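Local atomic coordinates of transcriptional regulator AcuR (Rhodobacter sphaeroides 2.4.1, PDB entry 3BRU), a protein that represses transcription of its own operon as a TetR-family regulator, probably by binding two operator sequences in the promoter. Residues 181-193 with 204-216. Numbering follows the deposited sequence.
Sequences LAEAFWIGWEGAI and PLHSFTRTFGRHF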
loop_
_atom_site.group_PDB
_atom_site.type_symbol
_atom_site.label_atom_id
_atom_site.label_comp_id
_atom_site.label_asym_id
_atom_site.label_seq_id
_atom_site.Cartn_x
_atom_site.Cartn_y
_atom_site.Cartn_z
ATOM N N LEU A 181 11.925 3.554 -13.593
ATOM C CA LEU A 181 10.603 3.168 -14.066
ATOM C C LEU A 181 10.129 1.831 -13.432
ATOM O O LEU A 181 8.972 1.712 -12.994
ATOM C CB LEU A 181 10.624 3.117 -15.581
ATOM C CG LEU A 181 9.263 3.364 -16.213
ATOM C CD1 LEU A 181 8.741 4.732 -15.838
ATOM C CD2 LEU A 181 9.399 3.181 -17.715
ATOM N N ALA A 182 11.042 0.869 -13.304
ATOM C CA ALA A 182 10.730 -0.409 -12.645
ATOM C C ALA A 182 10.317 -0.188 -11.189
ATOM O O ALA A 182 9.416 -0.855 -10.701
ATOM C CB ALA A 182 11.916 -1.376 -12.727
ATOM N N GLU A 183 11.003 0.742 -10.498
ATOM C CA GLU A 183 10.694 1.035 -9.142
ATOM C C GLU A 183 9.356 1.752 -9.078
ATOM O O GLU A 183 8.521 1.417 -8.237
ATOM C CB GLU A 183 11.793 1.861 -8.462
ATOM C CG GLU A 183 11.490 2.036 -6.969
ATOM C CD GLU A 183 12.509 2.868 -6.220
ATOM O OE1 GLU A 183 13.369 3.498 -6.882
ATOM O OE2 GLU A 183 12.436 2.910 -4.969
ATOM N N ALA A 184 9.144 2.741 -9.943
ATOM C CA ALA A 184 7.847 3.407 -9.962
ATOM C C ALA A 184 6.705 2.435 -10.293
ATOM O O ALA A 184 5.679 2.511 -9.635
ATOM C CB ALA A 184 7.835 4.595 -10.888
ATOM N N PHE A 185 6.887 1.505 -11.258
ATOM C CA PHE A 185 5.889 0.440 -11.496
ATOM C C PHE A 185 5.500 -0.342 -10.220
ATOM O O PHE A 185 4.313 -0.483 -9.933
ATOM C CB PHE A 185 6.296 -0.573 -12.595
ATOM C CG PHE A 185 5.236 -1.635 -12.849
ATOM C CD1 PHE A 185 4.192 -1.391 -13.733
ATOM C CD2 PHE A 185 5.227 -2.831 -12.140
ATOM C CE1 PHE A 185 3.178 -2.351 -13.942
ATOM C CE2 PHE A 185 4.212 -3.785 -12.329
ATOM C CZ PHE A 185 3.188 -3.542 -13.244
ATOM N N TRP A 186 6.482 -0.852 -9.477
ATOM C CA TRP A 186 6.185 -1.663 -8.285
ATOM C C TRP A 186 5.607 -0.873 -7.102
ATOM O O TRP A 186 4.733 -1.397 -6.363
ATOM C CB TRP A 186 7.375 -2.579 -7.897
ATOM C CG TRP A 186 7.434 -3.734 -8.879
ATOM C CD1 TRP A 186 8.241 -3.835 -9.970
ATOM C CD2 TRP A 186 6.564 -4.880 -8.908
ATOM N NE1 TRP A 186 7.938 -4.990 -10.682
ATOM C CE2 TRP A 186 6.913 -5.643 -10.049
ATOM C CE3 TRP A 186 5.520 -5.337 -8.072
ATOM C CZ2 TRP A 186 6.283 -6.859 -10.365
ATOM C CZ3 TRP A 186 4.874 -6.532 -8.401
ATOM C CH2 TRP A 186 5.266 -7.278 -9.533
ATOM N N ILE A 187 6.058 0.379 -6.935
ATOM C CA ILE A 187 5.423 1.316 -5.981
ATOM C C ILE A 187 3.920 1.468 -6.339
ATOM O O ILE A 187 3.047 1.298 -5.496
ATOM C CB ILE A 187 6.080 2.744 -5.991
ATOM C CG1 ILE A 187 7.493 2.764 -5.381
ATOM C CG2 ILE A 187 5.127 3.790 -5.358
ATOM C CD1 ILE A 187 8.252 4.087 -5.608
ATOM N N GLY A 188 3.632 1.773 -7.594
ATOM C CA GLY A 188 2.261 2.048 -8.005
ATOM C C GLY A 188 1.360 0.837 -8.035
ATOM O O GLY A 188 0.186 0.912 -7.624
ATOM N N TRP A 189 1.909 -0.286 -8.502
ATOM C CA TRP A 189 1.149 -1.557 -8.568
ATOM C C TRP A 189 0.723 -2.122 -7.217
ATOM O O TRP A 189 -0.348 -2.629 -7.068
ATOM C CB TRP A 189 1.953 -2.581 -9.352
ATOM C CG TRP A 189 1.304 -3.882 -9.527
ATOM C CD1 TRP A 189 1.703 -5.058 -8.987
ATOM C CD2 TRP A 189 0.136 -4.162 -10.299
ATOM N NE1 TRP A 189 0.861 -6.078 -9.384
ATOM C CE2 TRP A 189 -0.117 -5.549 -10.186
ATOM C CE3 TRP A 189 -0.749 -3.371 -11.054
ATOM C CZ2 TRP A 189 -1.207 -6.175 -10.826
ATOM C CZ3 TRP A 189 -1.834 -3.994 -11.691
ATOM C CH2 TRP A 189 -2.049 -5.383 -11.567
ATOM N N GLU A 190 1.586 -2.029 -6.222
ATOM C CA GLU A 190 1.207 -2.407 -4.859
ATOM C C GLU A 190 0.089 -1.510 -4.284
ATOM O O GLU A 190 -0.755 -1.985 -3.498
ATOM C CB GLU A 190 2.435 -2.410 -3.931
ATOM C CG GLU A 190 3.395 -3.573 -4.133
ATOM C CD GLU A 190 2.804 -4.957 -3.767
ATOM O OE1 GLU A 190 1.818 -5.048 -2.977
ATOM O OE2 GLU A 190 3.322 -5.972 -4.287
ATOM N N GLY A 191 0.081 -0.231 -4.675
ATOM C CA GLY A 191 -0.932 0.713 -4.218
ATOM C C GLY A 191 -2.242 0.510 -4.939
ATOM O O GLY A 191 -3.320 0.749 -4.369
ATOM N N ALA A 192 -2.161 0.102 -6.218
ATOM C CA ALA A 192 -3.347 -0.304 -6.999
ATOM C C ALA A 192 -4.005 -1.574 -6.398
ATOM O O ALA A 192 -5.220 -1.638 -6.251
ATOM C CB ALA A 192 -2.985 -0.497 -8.467
ATOM N N ILE A 193 -3.190 -2.565 -6.033
ATOM C CA ILE A 193 -3.689 -3.752 -5.342
ATOM C C ILE A 193 -4.342 -3.420 -4.002
ATOM O O ILE A 193 -5.432 -3.921 -3.710
ATOM C CB ILE A 193 -2.626 -4.828 -5.184
ATOM C CG1 ILE A 193 -2.394 -5.522 -6.521
ATOM C CG2 ILE A 193 -3.083 -5.904 -4.172
ATOM C CD1 ILE A 193 -0.999 -6.073 -6.607
ATOM N N PRO A 204 -9.197 0.244 -9.758
ATOM C CA PRO A 204 -7.898 0.877 -9.463
ATOM C C PRO A 204 -6.728 0.259 -10.223
ATOM O O PRO A 204 -5.736 0.955 -10.471
ATOM C CB PRO A 204 -7.732 0.666 -7.955
ATOM C CG PRO A 204 -9.116 0.394 -7.449
ATOM C CD PRO A 204 -9.780 -0.364 -8.540
ATOM N N LEU A 205 -6.843 -1.024 -10.582
ATOM C CA LEU A 205 -5.865 -1.675 -11.396
ATOM C C LEU A 205 -5.840 -1.057 -12.776
ATOM O O LEU A 205 -4.751 -0.774 -13.289
ATOM C CB LEU A 205 -6.150 -3.185 -11.504
ATOM C CG LEU A 205 -6.230 -3.964 -10.189
ATOM C CD1 LEU A 205 -6.491 -5.452 -10.485
ATOM C CD2 LEU A 205 -4.954 -3.758 -9.359
ATOM N N HIS A 206 -7.019 -0.843 -13.376
ATOM C CA HIS A 206 -7.102 -0.349 -14.740
ATOM C C HIS A 206 -6.653 1.105 -14.770
ATOM O O HIS A 206 -5.965 1.566 -15.693
ATOM C CB HIS A 206 -8.531 -0.442 -15.287
ATOM C CG HIS A 206 -9.127 -1.821 -15.248
ATOM N ND1 HIS A 206 -10.493 -2.038 -15.230
ATOM C CD2 HIS A 206 -8.553 -3.048 -15.237
ATOM C CE1 HIS A 206 -10.731 -3.338 -15.227
ATOM N NE2 HIS A 206 -9.572 -3.970 -15.206
ATOM N N SER A 207 -7.058 1.824 -13.742
ATOM C CA SER A 207 -6.730 3.228 -13.585
ATOM C C SER A 207 -5.223 3.429 -13.476
ATOM O O SER A 207 -4.655 4.273 -14.168
ATOM C CB SER A 207 -7.413 3.783 -12.349
ATOM O OG SER A 207 -7.302 5.175 -12.405
ATOM N N PHE A 208 -4.581 2.640 -12.623
ATOM C CA PHE A 208 -3.125 2.673 -12.527
ATOM C C PHE A 208 -2.388 2.363 -13.866
ATOM O O PHE A 208 -1.490 3.098 -14.261
ATOM C CB PHE A 208 -2.589 1.776 -11.395
ATOM C CG PHE A 208 -1.112 1.501 -11.528
ATOM C CD1 PHE A 208 -0.178 2.517 -11.278
ATOM C CD2 PHE A 208 -0.662 0.265 -11.996
ATOM C CE1 PHE A 208 1.178 2.304 -11.452
ATOM C CE2 PHE A 208 0.716 0.037 -12.180
ATOM C CZ PHE A 208 1.639 1.065 -11.890
ATOM N N THR A 209 -2.757 1.282 -14.548
ATOM C CA THR A 209 -2.008 0.850 -15.741
ATOM C C THR A 209 -2.274 1.729 -16.955
ATOM O O THR A 209 -1.388 1.964 -17.784
ATOM C CB THR A 209 -2.254 -0.671 -16.100
ATOM O OG1 THR A 209 -3.634 -0.897 -16.380
ATOM C CG2 THR A 209 -1.814 -1.591 -14.966
ATOM N N ARG A 210 -3.510 2.207 -17.049
ATOM C CA ARG A 210 -3.899 3.142 -18.076
ATOM C C ARG A 210 -3.012 4.381 -18.000
ATOM O O ARG A 210 -2.468 4.833 -18.994
ATOM C CB ARG A 210 -5.357 3.512 -17.871
ATOM C CG ARG A 210 -6.012 4.191 -19.051
ATOM C CD ARG A 210 -7.573 4.215 -18.935
ATOM N NE ARG A 210 -8.196 2.874 -18.923
ATOM C CZ ARG A 210 -8.933 2.360 -17.927
ATOM N NH1 ARG A 210 -9.187 3.065 -16.808
ATOM N NH2 ARG A 210 -9.427 1.125 -18.056
ATOM N N THR A 211 -2.845 4.916 -16.798
ATOM C CA THR A 211 -2.051 6.138 -16.592
ATOM C C THR A 211 -0.542 5.875 -16.693
ATOM O O THR A 211 0.164 6.625 -17.345
ATOM C CB THR A 211 -2.513 6.862 -15.318
ATOM O OG1 THR A 211 -3.898 7.210 -15.496
ATOM C CG2 THR A 211 -1.710 8.123 -15.042
ATOM N N PHE A 212 -0.080 4.759 -16.148
ATOM C CA PHE A 212 1.338 4.348 -16.262
ATOM C C PHE A 212 1.783 4.076 -17.700
ATOM O O PHE A 212 2.930 4.360 -18.062
ATOM C CB PHE A 212 1.623 3.116 -15.406
ATOM C CG PHE A 212 3.077 2.937 -15.089
ATOM C CD1 PHE A 212 3.640 3.539 -13.954
ATOM C CD2 PHE A 212 3.904 2.182 -15.922
ATOM C CE1 PHE A 212 5.005 3.414 -13.670
ATOM C CE2 PHE A 212 5.270 2.052 -15.646
ATOM C CZ PHE A 212 5.820 2.657 -14.509
ATOM N N GLY A 213 0.871 3.525 -18.504
ATOM C CA GLY A 213 1.104 3.213 -19.935
ATOM C C GLY A 213 1.516 4.398 -20.806
ATOM O O GLY A 213 2.104 4.201 -21.874
ATOM N N ARG A 214 1.222 5.619 -20.337
ATOM C CA ARG A 214 1.629 6.872 -20.973
ATOM C C ARG A 214 3.135 7.077 -20.956
ATOM O O ARG A 214 3.658 7.864 -21.742
ATOM C CB ARG A 214 1.053 8.076 -20.227
ATOM C CG ARG A 214 -0.438 8.175 -20.092
ATOM C CD ARG A 214 -1.087 8.402 -21.374
ATOM N NE ARG A 214 -2.293 9.201 -21.191
ATOM C CZ ARG A 214 -2.495 10.412 -21.727
ATOM N NH1 ARG A 214 -3.653 11.026 -21.504
ATOM N NH2 ARG A 214 -1.564 11.001 -22.496
ATOM N N HIS A 215 3.825 6.424 -20.028
ATOM C CA HIS A 215 5.288 6.527 -19.950
ATOM C C HIS A 215 5.972 5.885 -21.160
ATOM O O HIS A 215 7.144 6.116 -21.380
ATOM C CB HIS A 215 5.841 5.898 -18.663
ATOM C CG HIS A 215 5.479 6.637 -17.407
ATOM N ND1 HIS A 215 5.919 7.916 -17.142
ATOM C CD2 HIS A 215 4.751 6.259 -16.326
ATOM C CE1 HIS A 215 5.471 8.296 -15.955
ATOM N NE2 HIS A 215 4.762 7.309 -15.437
ATOM N N PHE A 216 5.221 5.083 -21.923
ATOM C CA PHE A 216 5.759 4.316 -23.050
ATOM C C PHE A 216 5.427 4.935 -24.392
ATOM O O PHE A 216 4.429 5.626 -24.532
ATOM C CB PHE A 216 5.225 2.874 -23.024
ATOM C CG PHE A 216 5.258 2.211 -21.655
ATOM C CD1 PHE A 216 6.443 2.071 -20.953
ATOM C CD2 PHE A 216 4.092 1.674 -21.101
ATOM C CE1 PHE A 216 6.478 1.440 -19.708
ATOM C CE2 PHE A 216 4.114 1.024 -19.865
ATOM C CZ PHE A 216 5.318 0.918 -19.163
#
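Phe-208 is the knob that joins helices 178-199 and 203-212, its side chain filling a hole made by Phe-185, Gly-188, Trp-189 and Ala-192. Its CB rests on Ala-192 CB at 3.7 Å. With CG anti to the backbone N (chi1 164°), the ring reaches across to the facing helix and lays one face over the backbone at Gly-188 C and Trp-189 N. Along one flank CD1 and then CE1 follow Gly-188, Phe-208 CE1 coming to 3.6 Å from Gly-188 CA, an approach that the bare glycine permits. On the other flank Phe-208 CD2 meets the indole edge of Trp-189 at CE3 (3.8 Å), and CE2 also touches Phe-185 CE1. Phe-208 CZ, the tip, ends 3.7 Å from Phe-185 O. Over the opposite face of the Phe-208 ring, toward its rim, lies Phe-212 CB, one turn on. Phe-212 receives the edge of the Phe-185 ring on one face, a T-shaped pair with planes at 81°, while His-215 CD2 sits over the centre of the other. Leu-181 closes one end of the row, its CD1 against Phe-212 CZ; at the other, Leu-205 CD2 lies 3.9 Å from Ala-192 CB. Helix 104-120 packs on Phe-185 and Trp-189; among other intersubunit contacts, Ala-184 packs on Thr-211 of the second subunit. Segments 181-193 and 204-212 run nearly antiparallel (159°), an aromatic-centred pairing within the all-helical C-terminal domain of TetR-family repressors, whose last two helices typically form the dimer interface.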